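Local coordinates for DNA processing protein DprA (Streptococcus pneumoniae, PDB 3UQZ) that binds single-stranded DNA and helps load the RecA recombinase onto it during natural transformation, protecting incoming DNA from nucleases, at residues I232-A237 / H260-E265; K268-T271 / D275-A278; S140-G145 / R179-I184. All blocks are in the same frame, centred on the assembly; numbering follows the deposited sequence.

Interaction 1 of 3, residues I232-A237 / H260-E265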
loop_
_atom_site.group_PDB
_atom_site.type_symbol
_atom_site.label_atom_id
_atom_site.label_comp_id
_atom_site.label_asym_id
_atom_site.label_seq_id
_atom_site.Cartn_x
_atom_site.Cartn_y
_atom_site.Cartn_z
ATOM N N ILE A 232 -1.285 -16.679 -4.274
ATOM C CA ILE A 232 -2.161 -17.509 -5.116
ATOM C C ILE A 232 -3.577 -17.584 -4.510
ATOM O O ILE A 232 -4.554 -17.397 -5.237
ATOM C CB ILE A 232 -1.509 -18.897 -5.420
ATOM C CG1 ILE A 232 -0.287 -18.732 -6.364
ATOM C CG2 ILE A 232 -2.517 -19.888 -6.021
ATOM C CD1 ILE A 232 0.762 -19.861 -6.327
ATOM N N THR A 233 -3.671 -17.776 -3.175
ATOM C CA THR A 233 -4.919 -17.823 -2.400
ATOM C C THR A 233 -5.680 -16.490 -2.555
ATOM O O THR A 233 -6.888 -16.506 -2.780
ATOM C CB THR A 233 -4.604 -18.161 -0.921
ATOM O OG1 THR A 233 -3.858 -19.376 -0.861
ATOM C CG2 THR A 233 -5.833 -18.302 -0.063
ATOM N N CYS A 234 -4.968 -15.349 -2.460
ATOM C CA CYS A 234 -5.529 -13.996 -2.561
ATOM C C CYS A 234 -5.964 -13.641 -3.969
ATOM O O CYS A 234 -7.022 -13.032 -4.157
ATOM C CB CYS A 234 -4.564 -12.964 -1.998
ATOM S SG CYS A 234 -4.302 -13.112 -0.216
ATOM N N GLU A 235 -5.155 -14.017 -4.961
ATOM C CA GLU A 235 -5.489 -13.787 -6.360
ATOM C C GLU A 235 -6.761 -14.567 -6.725
ATOM O O GLU A 235 -7.654 -13.997 -7.350
ATOM C CB GLU A 235 -4.297 -14.119 -7.277
ATOM C CG GLU A 235 -3.177 -13.089 -7.187
ATOM C CD GLU A 235 -1.957 -13.289 -8.074
ATOM O OE1 GLU A 235 -1.537 -14.452 -8.277
ATOM O OE2 GLU A 235 -1.394 -12.267 -8.531
ATOM N N ARG A 236 -6.887 -15.827 -6.254
ATOM C CA ARG A 236 -8.089 -16.633 -6.481
ATOM C C ARG A 236 -9.287 -16.109 -5.642
ATOM O O ARG A 236 -10.423 -16.166 -6.115
ATOM C CB ARG A 236 -7.813 -18.137 -6.252
ATOM C CG ARG A 236 -8.954 -19.091 -6.681
ATOM C CD ARG A 236 -9.005 -19.333 -8.186
ATOM N NE ARG A 236 -10.170 -20.123 -8.587
ATOM C CZ ARG A 236 -11.328 -19.610 -8.994
ATOM N NH1 ARG A 236 -11.492 -18.292 -9.050
ATOM N NH2 ARG A 236 -12.327 -20.402 -9.348
ATOM N N ALA A 237 -9.026 -15.560 -4.425
ATOM C CA ALA A 237 -10.077 -14.972 -3.575
ATOM C C ALA A 237 -10.661 -13.721 -4.247
ATOM O O ALA A 237 -11.871 -13.492 -4.160
ATOM C CB ALA A 237 -9.532 -14.624 -2.198
ATOM N N HIS A 260 2.241 -5.968 -1.291
ATOM C CA HIS A 260 2.433 -4.710 -2.001
ATOM C C HIS A 260 1.876 -4.786 -3.408
ATOM O O HIS A 260 1.195 -3.853 -3.832
ATOM C CB HIS A 260 3.911 -4.294 -1.981
ATOM C CG HIS A 260 4.438 -3.987 -0.611
ATOM N ND1 HIS A 260 5.793 -3.975 -0.356
ATOM C CD2 HIS A 260 3.774 -3.699 0.537
ATOM C CE1 HIS A 260 5.914 -3.677 0.928
ATOM N NE2 HIS A 260 4.726 -3.509 1.508
ATOM N N HIS A 261 2.113 -5.913 -4.107
ATOM C CA HIS A 261 1.602 -6.165 -5.455
ATOM C C HIS A 261 0.063 -6.193 -5.422
ATOM O O HIS A 261 -0.567 -5.584 -6.286
ATOM C CB HIS A 261 2.174 -7.482 -6.008
ATOM C CG HIS A 261 1.569 -7.917 -7.306
ATOM N ND1 HIS A 261 1.948 -7.345 -8.514
ATOM C CD2 HIS A 261 0.627 -8.859 -7.547
ATOM C CE1 HIS A 261 1.225 -7.951 -9.443
ATOM N NE2 HIS A 261 0.421 -8.876 -8.914
ATOM N N LEU A 262 -0.527 -6.863 -4.399
ATOM C CA LEU A 262 -1.974 -6.975 -4.213
ATOM C C LEU A 262 -2.629 -5.607 -4.008
ATOM O O LEU A 262 -3.665 -5.340 -4.622
ATOM C CB LEU A 262 -2.325 -7.931 -3.052
ATOM C CG LEU A 262 -2.247 -9.439 -3.348
ATOM C CD1 LEU A 262 -2.012 -10.228 -2.077
ATOM C CD2 LEU A 262 -3.478 -9.931 -4.077
ATOM N N ILE A 263 -2.017 -4.738 -3.162
ATOM C CA ILE A 263 -2.492 -3.373 -2.884
ATOM C C ILE A 263 -2.497 -2.558 -4.187
ATOM O O ILE A 263 -3.479 -1.871 -4.471
ATOM C CB ILE A 263 -1.699 -2.685 -1.739
ATOM C CG1 ILE A 263 -1.987 -3.367 -0.396
ATOM C CG2 ILE A 263 -2.006 -1.180 -1.663
ATOM C CD1 ILE A 263 -0.918 -3.157 0.674
ATOM N N GLN A 264 -1.425 -2.685 -4.992
ATOM C CA GLN A 264 -1.292 -2.005 -6.283
ATOM C C GLN A 264 -2.411 -2.444 -7.222
ATOM O O GLN A 264 -2.976 -1.609 -7.925
ATOM C CB GLN A 264 0.079 -2.286 -6.916
ATOM C CG GLN A 264 1.233 -1.594 -6.203
ATOM C CD GLN A 264 2.595 -1.965 -6.750
ATOM O OE1 GLN A 264 2.836 -3.074 -7.253
ATOM N NE2 GLN A 264 3.542 -1.060 -6.591
ATOM N N GLU A 265 -2.757 -3.746 -7.183
ATOM C CA GLU A 265 -3.798 -4.374 -7.997
ATOM C C GLU A 265 -5.244 -4.128 -7.516
ATOM O O GLU A 265 -6.187 -4.581 -8.168
ATOM C CB GLU A 265 -3.517 -5.869 -8.200
ATOM C CG GLU A 265 -2.324 -6.172 -9.099
ATOM C CD GLU A 265 -2.380 -5.659 -10.529
ATOM O OE1 GLU A 265 -3.479 -5.667 -11.131
ATOM O OE2 GLU A 265 -1.314 -5.269 -11.056
#
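Cys234 and Leu262 supply the apolar part of this contact between helices 229-239 and 257-264. The two methyls of Leu262 straddle the base of the cysteine side chain: Cys234 CB lies 3.7 Å from Leu262 CD1 and, on the other branch, Cys234 CB is 3.8 Å from Leu262 CD2. The sulfur is more peripheral, with Cys234 SG 4.1 Å from Leu262 CD1. Further along the same face, the aliphatic part of Glu235 brushes the leucine, Glu235 CG standing 4.4 Å from Leu262 CD2.

The pair illustrates how neighbouring helices line up on one face of a Rossmann-fold sheet. Helix 229-239 connects strands 218-222 and 243-246, helix 257-264 connects 243-246 and 268-269, and both Cys234 and Leu262 rest on Val221 beneath them. Over these short segments the axes are nearly parallel, 16° apart, and come no closer than 11.2 Å, wide enough that side chains alone meet.

The polar part is looser. Glu235 OE2 comes to the imidazole edge, 3.9 Å from His261 NE2, too far for a hydrogen bond. His261 turns its ring away from its own backbone N (chi1 172°), swinging it toward Glu235. Carboxylate and ring planes are turned 73° against each other. Just past helix 257-264, Glu265 folds back to lay its CG over one face of the His261 ring, toward the rim. Ile263, elsewhere on this helix, packs on Leu269 of the second subunit.

Interaction 2 of 3, residues K268-T271 / D275-A278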
loop_
_atom_site.group_PDB
_atom_site.type_symbol
_atom_site.label_atom_id
_atom_site.label_comp_id
_atom_site.label_asym_id
_atom_site.label_seq_id
_atom_site.Cartn_x
_atom_site.Cartn_y
_atom_site.Cartn_z
ATOM N N LYS A 268 -7.131 -3.754 -0.335
ATOM C CA LYS A 268 -7.173 -2.736 0.703
ATOM C C LYS A 268 -5.969 -2.849 1.616
ATOM O O LYS A 268 -5.708 -3.928 2.134
ATOM C CB LYS A 268 -8.490 -2.815 1.493
ATOM C CG LYS A 268 -9.726 -2.717 0.592
ATOM C CD LYS A 268 -10.587 -1.478 0.833
ATOM C CE LYS A 268 -11.813 -1.479 -0.055
ATOM N NZ LYS A 268 -11.718 -0.506 -1.187
ATOM N N LEU A 269 -5.216 -1.740 1.786
ATOM C CA LEU A 269 -4.069 -1.675 2.690
ATOM C C LEU A 269 -4.651 -1.531 4.089
ATOM O O LEU A 269 -5.485 -0.648 4.307
ATOM C CB LEU A 269 -3.157 -0.465 2.353
ATOM C CG LEU A 269 -1.823 -0.357 3.130
ATOM C CD1 LEU A 269 -0.782 0.354 2.311
ATOM C CD2 LEU A 269 -1.992 0.359 4.454
ATOM N N VAL A 270 -4.225 -2.390 5.029
ATOM C CA VAL A 270 -4.729 -2.345 6.411
ATOM C C VAL A 270 -3.603 -2.162 7.432
ATOM O O VAL A 270 -2.529 -2.737 7.273
ATOM C CB VAL A 270 -5.725 -3.498 6.777
ATOM C CG1 VAL A 270 -7.003 -3.420 5.939
ATOM C CG2 VAL A 270 -5.081 -4.882 6.671
ATOM N N THR A 271 -3.845 -1.344 8.467
ATOM C CA THR A 271 -2.873 -1.036 9.534
ATOM C C THR A 271 -3.384 -1.476 10.908
ATOM O O THR A 271 -2.603 -1.561 11.858
ATOM C CB THR A 271 -2.501 0.469 9.532
ATOM O OG1 THR A 271 -3.636 1.240 9.915
ATOM C CG2 THR A 271 -1.989 0.952 8.177
ATOM N N ASP A 275 -9.391 -0.980 10.506
ATOM C CA ASP A 275 -9.297 -0.806 9.055
ATOM C C ASP A 275 -10.033 -1.937 8.343
ATOM O O ASP A 275 -10.666 -1.693 7.328
ATOM C CB ASP A 275 -7.824 -0.769 8.597
ATOM C CG ASP A 275 -7.077 0.539 8.796
ATOM O OD1 ASP A 275 -7.720 1.546 9.168
ATOM O OD2 ASP A 275 -5.861 0.569 8.544
ATOM N N VAL A 276 -9.953 -3.171 8.888
ATOM C CA VAL A 276 -10.619 -4.374 8.364
ATOM C C VAL A 276 -12.126 -4.241 8.585
ATOM O O VAL A 276 -12.897 -4.352 7.632
ATOM C CB VAL A 276 -10.052 -5.695 8.984
ATOM C CG1 VAL A 276 -10.798 -6.930 8.458
ATOM C CG2 VAL A 276 -8.544 -5.825 8.747
ATOM N N LEU A 277 -12.530 -3.968 9.834
ATOM C CA LEU A 277 -13.926 -3.810 10.235
ATOM C C LEU A 277 -14.637 -2.726 9.448
ATOM O O LEU A 277 -15.804 -2.906 9.090
ATOM C CB LEU A 277 -14.047 -3.584 11.749
ATOM C CG LEU A 277 -13.594 -4.740 12.643
ATOM C CD1 LEU A 277 -13.640 -4.348 14.081
ATOM C CD2 LEU A 277 -14.432 -5.994 12.424
ATOM N N ALA A 278 -13.924 -1.637 9.116
ATOM C CA ALA A 278 -14.470 -0.522 8.344
ATOM C C ALA A 278 -14.957 -0.931 6.950
ATOM O O ALA A 278 -15.926 -0.344 6.471
ATOM C CB ALA A 278 -13.435 0.588 8.226
#
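Val270 lays its CG1 methyl against the first carbon of the Asp275 side chain, with Val270 CG1 3.8 Å from Asp275 CB, the two side chains passing each other in opposite directions. The same methyl also meets the next residue of the helix, Val276: Val270 CG1 is 4.0 Å from Val276 CG2, and Val270 CG2 is 4.1 Å from that same Val276 CG2. Both valines also touch Phe245 on strand 243-246, so the contact fastens helix 273-279 beside the edge of the Rossmann sheet, where strand 268-269 is the outermost strand within the chain.

Beside this apolar patch, one carboxylate oxygen takes two bonds from a single residue. The backbone amide donates from Thr271 N to Asp275 OD2 over 2.8 Å, arriving on the anti side and 16° out of the carboxylate plane. The hydroxyl donates from Thr271 OG1 to Asp275 OD2 over 2.7 Å, coming from above that plane, 37° out of it. A chi1 of 67° tucks the threonine hydroxyl in over its own backbone, which brings it to the same oxygen that the amide addresses. Gln264 of the second subunit adds a weak hydrogen bond to Asp275 OD2 and a further one to Leu269 O, placing this strand-to-helix turn at the dimer interface. Several donors thus converge on Asp275 OD2, which would probably favour the ionised carboxylate and restrain its rotation, tying the first turn of the helix to the residues just after the strand.

Interaction 3 of 3, residues S140-G145 / R179-I184. With SO4 (sulfate ion), chain E.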
loop_
_atom_site.group_PDB
_atom_site.type_symbol
_atom_site.label_atom_id
_atom_site.label_comp_id
_atom_site.label_asym_id
_atom_site.label_seq_id
_atom_site.Cartn_x
_atom_site.Cartn_y
_atom_site.Cartn_z
ATOM N N SER A 140 -7.919 -20.116 9.328
ATOM C CA SER A 140 -6.563 -20.317 8.815
ATOM C C SER A 140 -6.240 -21.808 8.672
ATOM O O SER A 140 -7.072 -22.636 9.021
ATOM C CB SER A 140 -5.536 -19.578 9.666
ATOM O OG SER A 140 -4.384 -19.302 8.890
ATOM N N GLY A 141 -5.062 -22.138 8.145
ATOM C CA GLY A 141 -4.686 -23.514 7.840
ATOM C C GLY A 141 -3.690 -24.253 8.697
ATOM O O GLY A 141 -3.162 -25.285 8.271
ATOM N N LEU A 142 -3.427 -23.761 9.905
ATOM C CA LEU A 142 -2.533 -24.418 10.878
ATOM C C LEU A 142 -1.058 -24.581 10.447
ATOM O O LEU A 142 -0.304 -25.286 11.117
ATOM C CB LEU A 142 -3.145 -25.766 11.311
ATOM C CG LEU A 142 -3.233 -26.129 12.781
ATOM C CD1 LEU A 142 -3.244 -24.919 13.701
ATOM C CD2 LEU A 142 -4.452 -26.955 13.014
ATOM N N ALA A 143 -0.640 -23.912 9.357
ATOM C CA ALA A 143 0.739 -23.937 8.864
ATOM C C ALA A 143 1.637 -23.157 9.829
ATOM O O ALA A 143 1.145 -22.321 10.605
ATOM C CB ALA A 143 0.808 -23.295 7.491
ATOM N N LYS A 144 2.955 -23.413 9.773
ATOM C CA LYS A 144 3.870 -22.659 10.618
ATOM C C LYS A 144 3.968 -21.225 10.096
ATOM O O LYS A 144 3.660 -20.974 8.931
ATOM C CB LYS A 144 5.242 -23.352 10.763
ATOM C CG LYS A 144 6.101 -23.465 9.512
ATOM C CD LYS A 144 7.373 -24.258 9.823
ATOM C CE LYS A 144 8.233 -24.507 8.603
ATOM N NZ LYS A 144 9.337 -25.469 8.882
ATOM N N GLY A 145 4.285 -20.293 10.978
ATOM C CA GLY A 145 4.413 -18.898 10.591
ATOM C C GLY A 145 3.169 -18.087 10.843
ATOM O O GLY A 145 2.648 -18.100 11.959
ATOM N N ARG A 179 -0.195 -30.120 19.459
ATOM C CA ARG A 179 -0.939 -29.612 20.620
ATOM C C ARG A 179 -1.974 -28.570 20.258
ATOM O O ARG A 179 -3.081 -28.610 20.807
ATOM C CB ARG A 179 0.003 -29.095 21.735
ATOM C CG ARG A 179 0.865 -30.176 22.391
ATOM C CD ARG A 179 0.175 -30.835 23.546
ATOM N NE ARG A 179 1.050 -31.802 24.204
ATOM C CZ ARG A 179 1.040 -33.109 23.963
ATOM N NH1 ARG A 179 0.206 -33.625 23.071
ATOM N NH2 ARG A 179 1.864 -33.910 24.622
ATOM N N LEU A 180 -1.627 -27.652 19.330
ATOM C CA LEU A 180 -2.523 -26.601 18.832
ATOM C C LEU A 180 -3.664 -27.205 18.000
ATOM O O LEU A 180 -4.803 -26.782 18.172
ATOM C CB LEU A 180 -1.738 -25.536 18.039
ATOM C CG LEU A 180 -2.485 -24.273 17.581
ATOM C CD1 LEU A 180 -2.970 -23.456 18.763
ATOM C CD2 LEU A 180 -1.603 -23.427 16.708
ATOM N N GLN A 181 -3.372 -28.216 17.149
ATOM C CA GLN A 181 -4.390 -28.897 16.337
ATOM C C GLN A 181 -5.358 -29.662 17.246
ATOM O O GLN A 181 -6.577 -29.601 17.039
ATOM C CB GLN A 181 -3.749 -29.844 15.295
ATOM C CG GLN A 181 -4.760 -30.379 14.277
ATOM C CD GLN A 181 -4.163 -31.257 13.218
ATOM O OE1 GLN A 181 -3.191 -30.898 12.554
ATOM N NE2 GLN A 181 -4.764 -32.419 13.016
ATOM N N ASP A 182 -4.806 -30.371 18.251
ATOM C CA ASP A 182 -5.576 -31.136 19.230
ATOM C C ASP A 182 -6.505 -30.228 20.019
ATOM O O ASP A 182 -7.676 -30.580 20.188
ATOM C CB ASP A 182 -4.649 -31.908 20.182
ATOM C CG ASP A 182 -4.158 -33.242 19.658
ATOM O OD1 ASP A 182 -4.944 -33.943 18.976
ATOM O OD2 ASP A 182 -3.025 -33.629 20.000
ATOM N N TYR A 183 -5.999 -29.054 20.463
ATOM C CA TYR A 183 -6.780 -28.083 21.225
ATOM C C TYR A 183 -7.880 -27.453 20.388
ATOM O O TYR A 183 -9.005 -27.334 20.876
ATOM C CB TYR A 183 -5.884 -27.007 21.886
ATOM C CG TYR A 183 -6.693 -25.930 22.570
ATOM C CD1 TYR A 183 -7.407 -26.206 23.734
ATOM C CD2 TYR A 183 -6.846 -24.670 21.994
ATOM C CE1 TYR A 183 -8.215 -25.238 24.331
ATOM C CE2 TYR A 183 -7.647 -23.693 22.585
ATOM C CZ TYR A 183 -8.314 -23.976 23.766
ATOM O OH TYR A 183 -9.126 -23.034 24.350
ATOM N N ILE A 184 -7.551 -27.028 19.143
ATOM C CA ILE A 184 -8.520 -26.445 18.219
ATOM C C ILE A 184 -9.621 -27.479 17.951
ATOM O O ILE A 184 -10.788 -27.117 17.934
ATOM C CB ILE A 184 -7.862 -25.833 16.944
ATOM C CG1 ILE A 184 -7.048 -24.573 17.294
ATOM C CG2 ILE A 184 -8.902 -25.519 15.834
ATOM C CD1 ILE A 184 -6.054 -24.165 16.206
HETATM S S SO4 E . 0.447 -37.485 23.765
HETATM O O1 SO4 E . -0.422 -36.700 22.866
HETATM O O2 SO4 E . -0.367 -38.235 24.712
HETATM O O3 SO4 E . 1.237 -38.427 22.978
HETATM O O4 SO4 E . 1.376 -36.592 24.474
#
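Arg179 NH2 donates to sulfate O4 over 2.7 Å, and Arg179 NH1 reaches sulfate O1 over 3.1 Å, so that the two terminal nitrogens grip two oxygens of one ion. O1 lies in the guanidinium plane at its edge and O4 close to that plane, and both bonds are fairly straight, with N-H...O angles of 161°. The ion probably comes from the crystallisation liquor; at most it suggests a place on helix 178-187 where an anion can sit in the crystal, well away from the contact with segment 140-145.

That contact is apolar and centres on Leu142, whose two methyls divide their partners. Leu142 CD1 meets Leu180 CD2 at 3.7 Å and, one turn further along the helix, Leu142 CD1 lies 3.8 Å from Ile184 CD1. The other branch crosses the stem of Gln181 at about a right angle, Leu142 CD2 being 3.7 Å from Gln181 CG. Gln181 CG points away from its own backbone N (chi1 -170°), which lays CB and CG against that methyl. Its far end is held by NE2 bonding to Val171 O.

Leu142 belongs to a beta-to-alpha loop, from strand 137-140 to helix 146-157, at the carboxyl end of a parallel strand, as in Rossmann folds. Its backbone takes up left-handed helical angles, and Leu142 O accepts from Asn177 ND2. At the loop's end Gly145 occupies the N-cap position, in a backbone conformation where a side chain would strike the preceding carbonyl O. Leu142 and Ile184 both rest on Ala163 of strand 161-164, while Leu180 also touches Leu155 of helix 146-157.

Overall arrangement
All three contacts hang on the same mixed sheet of the Rossmann fold. Along the chain interaction 3 closes first, then interaction 1, then interaction 2. Interactions 1 and 2 have centres about 15 Å apart and are coupled, since helix 257-264 leads into strand 268-269 and within one chain Ile263 CD1 packs 3.8 Å from Leu269 CG. Both also touch the second subunit, so this end of the sheet contributes to the subunit interface, probably that of the dimer crucial for loading RecA. Interaction 3 lies apart, its centre about 24 Å from that of interaction 1 and 25 Å from that of interaction 2, among strands further across the sheet, and meets no other chain of the assembly.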